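Local coordinates for protein malate dehydrogenase (Porphyromonas gingivalis, PDB 3FI9) that probably catalyses the reversible, NAD-dependent oxidation of malate to oxaloacetate, at residues G15-I20 and D41-G46; S22-T27 and S239-S244. All coordinates share one frame; numbering follows the deposited sequence.

Contact 1 of 2, residues G15-I20 and D41-G46; sequences GAAGMI and DPFAVG
The carboxylate of Asp41 reaches over the turn formed by residues 15-18 and takes a bond from its backbone. Ala17 N donates to Asp41 OD2 over 2.9 Å, coming from above the carboxylate plane, about 47° out of it, with an N-H...O angle of 154°. Asp41 OD2 also lies 3.1 Å from Gly15 C, and so rests against the start of this type I turn. The other oxygen is turned back to its own chain: Asp41 OD1 accepts from Phe43 N at 2.9 Å through its anti lone pair, closing an Asx turn. With one oxygen tied to each segment, the rotation of the carboxylate is fixed. The glycine-rich turn after strand 10-14 and the acidic residue after strand 37-40 are the dinucleotide-binding signature of a Rossmann fold; in such folds this acid typically receives the adenosine ribose hydroxyls, and both elements are predicted to bind NAD(+) here. Gly15 adopts a positive phi of 92°, a conformation in which a side chain would jam against the preceding carbonyl. Ala17 CB points at the other segment, packing 3.3 Å from Asp41 CG and, more loosely, 3.8 Å from Gly46 C. The Phe43 ring lies over the backbone of Gly46, whose N sits 3.6 Å above its plane toward the rim. A water bridges the segments, donating to Ala17 O and Gly46 O.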
loop_
_atom_site.group_PDB
_atom_site.type_symbol
_atom_site.label_atom_id
_atom_site.label_comp_id
_atom_site.label_asym_id
_atom_site.label_seq_id
_atom_site.Cartn_x
_atom_site.Cartn_y
_atom_site.Cartn_z
ATOM N N GLY A 15 8.359 -10.497 9.084
ATOM C CA GLY A 15 8.902 -10.272 7.759
ATOM C C GLY A 15 8.600 -8.865 7.295
ATOM O O GLY A 15 8.533 -8.612 6.105
ATOM N N ALA A 16 8.404 -7.963 8.256
ATOM C CA ALA A 16 7.925 -6.592 7.988
ATOM C C ALA A 16 8.915 -5.672 7.247
ATOM O O ALA A 16 8.510 -4.631 6.718
ATOM C CB ALA A 16 7.503 -5.918 9.335
ATOM N N ALA A 17 10.207 -6.032 7.213
ATOM C CA ALA A 17 11.179 -5.146 6.563
ATOM C C ALA A 17 11.128 -5.230 5.042
ATOM O O ALA A 17 11.591 -4.324 4.360
ATOM C CB ALA A 17 12.618 -5.412 7.063
ATOM N N GLY A 18 10.597 -6.342 4.530
ATOM C CA GLY A 18 10.469 -6.575 3.099
ATOM C C GLY A 18 9.378 -5.807 2.351
ATOM O O GLY A 18 8.544 -5.091 2.942
ATOM N N MET A 19 9.409 -5.944 1.030
ATOM C CA MET A 19 8.450 -5.291 0.164
ATOM C C MET A 19 7.030 -5.769 0.448
ATOM O O MET A 19 6.095 -4.961 0.569
ATOM C CB MET A 19 8.855 -5.488 -1.307
ATOM C CG MET A 19 10.183 -4.718 -1.680
ATOM S SD MET A 19 10.034 -2.907 -1.535
ATOM C CE MET A 19 8.656 -2.614 -2.596
ATOM N N ILE A 20 6.857 -7.076 0.598
ATOM C CA ILE A 20 5.565 -7.573 1.070
ATOM C C ILE A 20 5.152 -7.128 2.513
ATOM O O ILE A 20 4.039 -6.589 2.739
ATOM C CB ILE A 20 5.508 -9.100 0.997
ATOM C CG1 ILE A 20 5.637 -9.578 -0.451
ATOM C CG2 ILE A 20 4.207 -9.572 1.601
ATOM C CD1 ILE A 20 5.788 -11.092 -0.550
ATOM N N ASP A 41 11.215 -8.047 12.224
ATOM C CA ASP A 41 12.099 -8.567 11.212
ATOM C C ASP A 41 13.466 -8.679 11.854
ATOM O O ASP A 41 13.884 -7.768 12.607
ATOM C CB ASP A 41 12.180 -7.606 10.010
ATOM C CG ASP A 41 12.556 -8.297 8.717
ATOM O OD1 ASP A 41 13.750 -8.624 8.590
ATOM O OD2 ASP A 41 11.686 -8.483 7.791
ATOM N N PRO A 42 14.199 -9.763 11.532
ATOM C CA PRO A 42 15.648 -9.843 11.932
ATOM C C PRO A 42 16.477 -8.721 11.342
ATOM O O PRO A 42 17.536 -8.405 11.877
ATOM C CB PRO A 42 16.120 -11.186 11.337
ATOM C CG PRO A 42 15.115 -11.508 10.260
ATOM C CD PRO A 42 13.771 -10.968 10.797
ATOM N N PHE A 43 16.039 -8.121 10.235
ATOM C CA PHE A 43 16.863 -7.098 9.575
ATOM C C PHE A 43 16.556 -5.736 10.183
ATOM O O PHE A 43 15.675 -5.023 9.705
ATOM C CB PHE A 43 16.639 -7.130 8.058
ATOM C CG PHE A 43 17.470 -6.152 7.284
ATOM C CD1 PHE A 43 18.782 -5.873 7.661
ATOM C CD2 PHE A 43 16.950 -5.528 6.165
ATOM C CE1 PHE A 43 19.550 -4.968 6.939
ATOM C CE2 PHE A 43 17.704 -4.617 5.436
ATOM C CZ PHE A 43 19.001 -4.339 5.824
ATOM N N ALA A 44 17.280 -5.368 11.241
ATOM C CA ALA A 44 16.871 -4.226 12.065
ATOM C C ALA A 44 16.908 -2.893 11.302
ATOM O O ALA A 44 16.075 -2.020 11.514
ATOM C CB ALA A 44 17.734 -4.139 13.359
ATOM N N VAL A 45 17.864 -2.719 10.409
ATOM C CA VAL A 45 17.962 -1.431 9.748
ATOM C C VAL A 45 16.819 -1.240 8.735
ATOM O O VAL A 45 16.175 -0.197 8.712
ATOM C CB VAL A 45 19.361 -1.214 9.123
ATOM C CG1 VAL A 45 19.335 0.001 8.190
ATOM C CG2 VAL A 45 20.336 -1.008 10.237
ATOM N N GLY A 46 16.539 -2.274 7.953
ATOM C CA GLY A 46 15.479 -2.217 6.997
ATOM C C GLY A 46 14.181 -2.034 7.727
ATOM O O GLY A 46 13.360 -1.266 7.265
HETATM O O HOH W 1 13.268 -1.726 4.425
#

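Contact 2 of 2, residues S22-T27 and S239-S244; sequences SNMAQT and SPSYVS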
loop_
_atom_site.group_PDB
_atom_site.type_symbol
_atom_site.label_atom_id
_atom_site.label_comp_id
_atom_site.label_asym_id
_atom_site.label_seq_id
_atom_site.Cartn_x
_atom_site.Cartn_y
_atom_site.Cartn_z
ATOM N N SER A 22 6.218 -4.716 4.429
ATOM C CA SER A 22 6.036 -3.258 4.595
ATOM C C SER A 22 4.642 -2.824 4.045
ATOM O O SER A 22 3.922 -1.954 4.615
ATOM C CB SER A 22 7.208 -2.481 3.977
ATOM O OG SER A 22 7.251 -2.536 2.542
ATOM N N ASN A 23 4.269 -3.414 2.916
ATOM C CA ASN A 23 2.961 -3.140 2.320
ATOM C C ASN A 23 1.887 -3.664 3.244
ATOM O O ASN A 23 0.865 -3.037 3.403
ATOM C CB ASN A 23 2.861 -3.718 0.901
ATOM C CG ASN A 23 1.561 -3.293 0.174
ATOM O OD1 ASN A 23 0.500 -3.823 0.442
ATOM N ND2 ASN A 23 1.677 -2.380 -0.782
ATOM N N MET A 24 2.138 -4.788 3.918
ATOM C CA MET A 24 1.160 -5.315 4.864
ATOM C C MET A 24 0.948 -4.347 6.015
ATOM O O MET A 24 -0.175 -4.163 6.482
ATOM C CB MET A 24 1.594 -6.676 5.435
ATOM C CG MET A 24 1.608 -7.878 4.428
ATOM S SD MET A 24 2.293 -9.382 5.372
ATOM C CE MET A 24 1.721 -10.679 4.295
ATOM N N ALA A 25 2.026 -3.731 6.451
ATOM C CA ALA A 25 1.932 -2.824 7.567
ATOM C C ALA A 25 1.053 -1.650 7.204
ATOM O O ALA A 25 0.229 -1.226 7.998
ATOM C CB ALA A 25 3.356 -2.300 7.972
ATOM N N GLN A 26 1.266 -1.099 6.023
ATOM C CA GLN A 26 0.478 0.043 5.553
ATOM C C GLN A 26 -0.981 -0.413 5.378
ATOM O O GLN A 26 -1.894 0.294 5.712
ATOM C CB GLN A 26 1.067 0.578 4.227
ATOM C CG GLN A 26 0.158 1.740 3.618
ATOM C CD GLN A 26 0.671 2.217 2.274
ATOM O OE1 GLN A 26 1.802 1.920 1.873
ATOM N NE2 GLN A 26 -0.186 2.925 1.539
ATOM N N THR A 27 -1.192 -1.625 4.866
ATOM C CA THR A 27 -2.552 -2.094 4.650
ATOM C C THR A 27 -3.299 -2.320 5.957
ATOM O O THR A 27 -4.502 -1.970 6.091
ATOM C CB THR A 27 -2.543 -3.368 3.771
ATOM O OG1 THR A 27 -1.929 -3.042 2.514
ATOM C CG2 THR A 27 -3.989 -3.917 3.517
ATOM N N SER A 239 -0.066 -7.503 -4.278
ATOM C CA SER A 239 -1.237 -8.395 -4.183
ATOM C C SER A 239 -1.173 -9.439 -3.043
ATOM O O SER A 239 -2.155 -9.612 -2.335
ATOM C CB SER A 239 -1.671 -9.000 -5.541
ATOM O OG SER A 239 -0.565 -9.671 -6.201
ATOM N N PRO A 240 -0.014 -10.119 -2.853
ATOM C CA PRO A 240 0.037 -11.052 -1.752
ATOM C C PRO A 240 -0.176 -10.334 -0.436
ATOM O O PRO A 240 -0.741 -10.903 0.465
ATOM C CB PRO A 240 1.465 -11.622 -1.788
ATOM C CG PRO A 240 2.242 -10.732 -2.688
ATOM C CD PRO A 240 1.274 -10.032 -3.591
ATOM N N SER A 241 0.298 -9.104 -0.341
ATOM C CA SER A 241 0.154 -8.323 0.882
ATOM C C SER A 241 -1.302 -8.013 1.136
ATOM O O SER A 241 -1.875 -8.355 2.188
ATOM C CB SER A 241 0.924 -7.006 0.762
ATOM O OG SER A 241 0.442 -6.122 1.774
ATOM N N TYR A 242 -1.930 -7.346 0.171
ATOM C CA TYR A 242 -3.304 -6.920 0.365
ATOM C C TYR A 242 -4.228 -8.127 0.680
ATOM O O TYR A 242 -5.033 -8.087 1.604
ATOM C CB TYR A 242 -3.819 -6.183 -0.882
ATOM C CG TYR A 242 -5.248 -5.800 -0.738
ATOM C CD1 TYR A 242 -5.625 -4.707 0.047
ATOM C CD2 TYR A 242 -6.228 -6.496 -1.419
ATOM C CE1 TYR A 242 -6.991 -4.348 0.174
ATOM C CE2 TYR A 242 -7.547 -6.161 -1.274
ATOM C CZ TYR A 242 -7.919 -5.109 -0.476
ATOM O OH TYR A 242 -9.263 -4.804 -0.422
ATOM N N VAL A 243 -4.070 -9.217 -0.062
ATOM C CA VAL A 243 -5.009 -10.355 0.087
ATOM C C VAL A 243 -4.848 -11.029 1.480
ATOM O O VAL A 243 -5.839 -11.280 2.210
ATOM C CB VAL A 243 -4.903 -11.337 -1.113
ATOM C CG1 VAL A 243 -5.751 -12.606 -0.857
ATOM C CG2 VAL A 243 -5.353 -10.591 -2.430
ATOM N N SER A 244 -3.585 -11.219 1.871
ATOM C CA SER A 244 -3.257 -11.733 3.205
ATOM C C SER A 244 -3.860 -10.856 4.312
ATOM O O SER A 244 -4.366 -11.352 5.325
ATOM C CB SER A 244 -1.731 -11.793 3.360
ATOM O OG SER A 244 -1.164 -12.756 2.429
#
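Helices 22-27 and 239-244 run in broadly the same direction, their axes crossing at -39° and approaching to 8.5 Å, with Met24 and Ser241 closest in register. Ser241 projects its hydroxyl into the surface of the first helix, where Ser241 OG donates to Asn23 OD1 at 2.7 Å. The bond lies in the carbonyl plane of the amide and falls on a lone pair, with a C=O...O angle of 120°. Asn23 CG stands anti to the backbone N (chi1 -173°), which carries the amide across toward Ser241. Ser241 OG also comes within 3.4 Å of Met24 CG, so the hydroxyl sits between the amide and the base of the methionine chain. From there Met24 runs out extended to set Met24 CE against Ser244 CB, 3.7 Å away. On the other flank Thr27 CG2 meets Tyr242 CD1 at 3.9 Å, the two side chains crossing at about a right angle. Two hydroxyls turn back on their own helices: Thr27 OG1 donates to Asn23 O, and Ser244 OG to Pro240 O at 2.7 Å; these carbonyls also accept Thr27 N and Ser244 N respectively. Asn23 ND2 is held by Gln26 OE1 of the second subunit, making the amide a bridge to the dimer partner. The arrangement joins the first helix of the Rossmann fold to a C-terminal-domain helix, part of the packing between the two domains of the LDH/MDH fold.

Helix 19-30 links the two contacts, whose centres lie 13 Å apart: contact 1 holds the turn that leads into it, and contact 2 packs its following turns against helix 238-251. They meet directly where Ile20 O lies 3.7 Å from Ser241 CB and Ile20 CD1 4.2 Å from Pro240 CG. Contact 1 forms part of the predicted NAD(+) site, supplying the glycine-rich turn and Asp41; Gly15 lies about 8 Å from the side chain of Phe126. Contact 2 adjoins the site through Ser244, about 3 Å from Ile125 between side chains. Each also touches the second subunit, and helix 19-30 thus runs from the cofactor turn through the domain junction and the dimer interface.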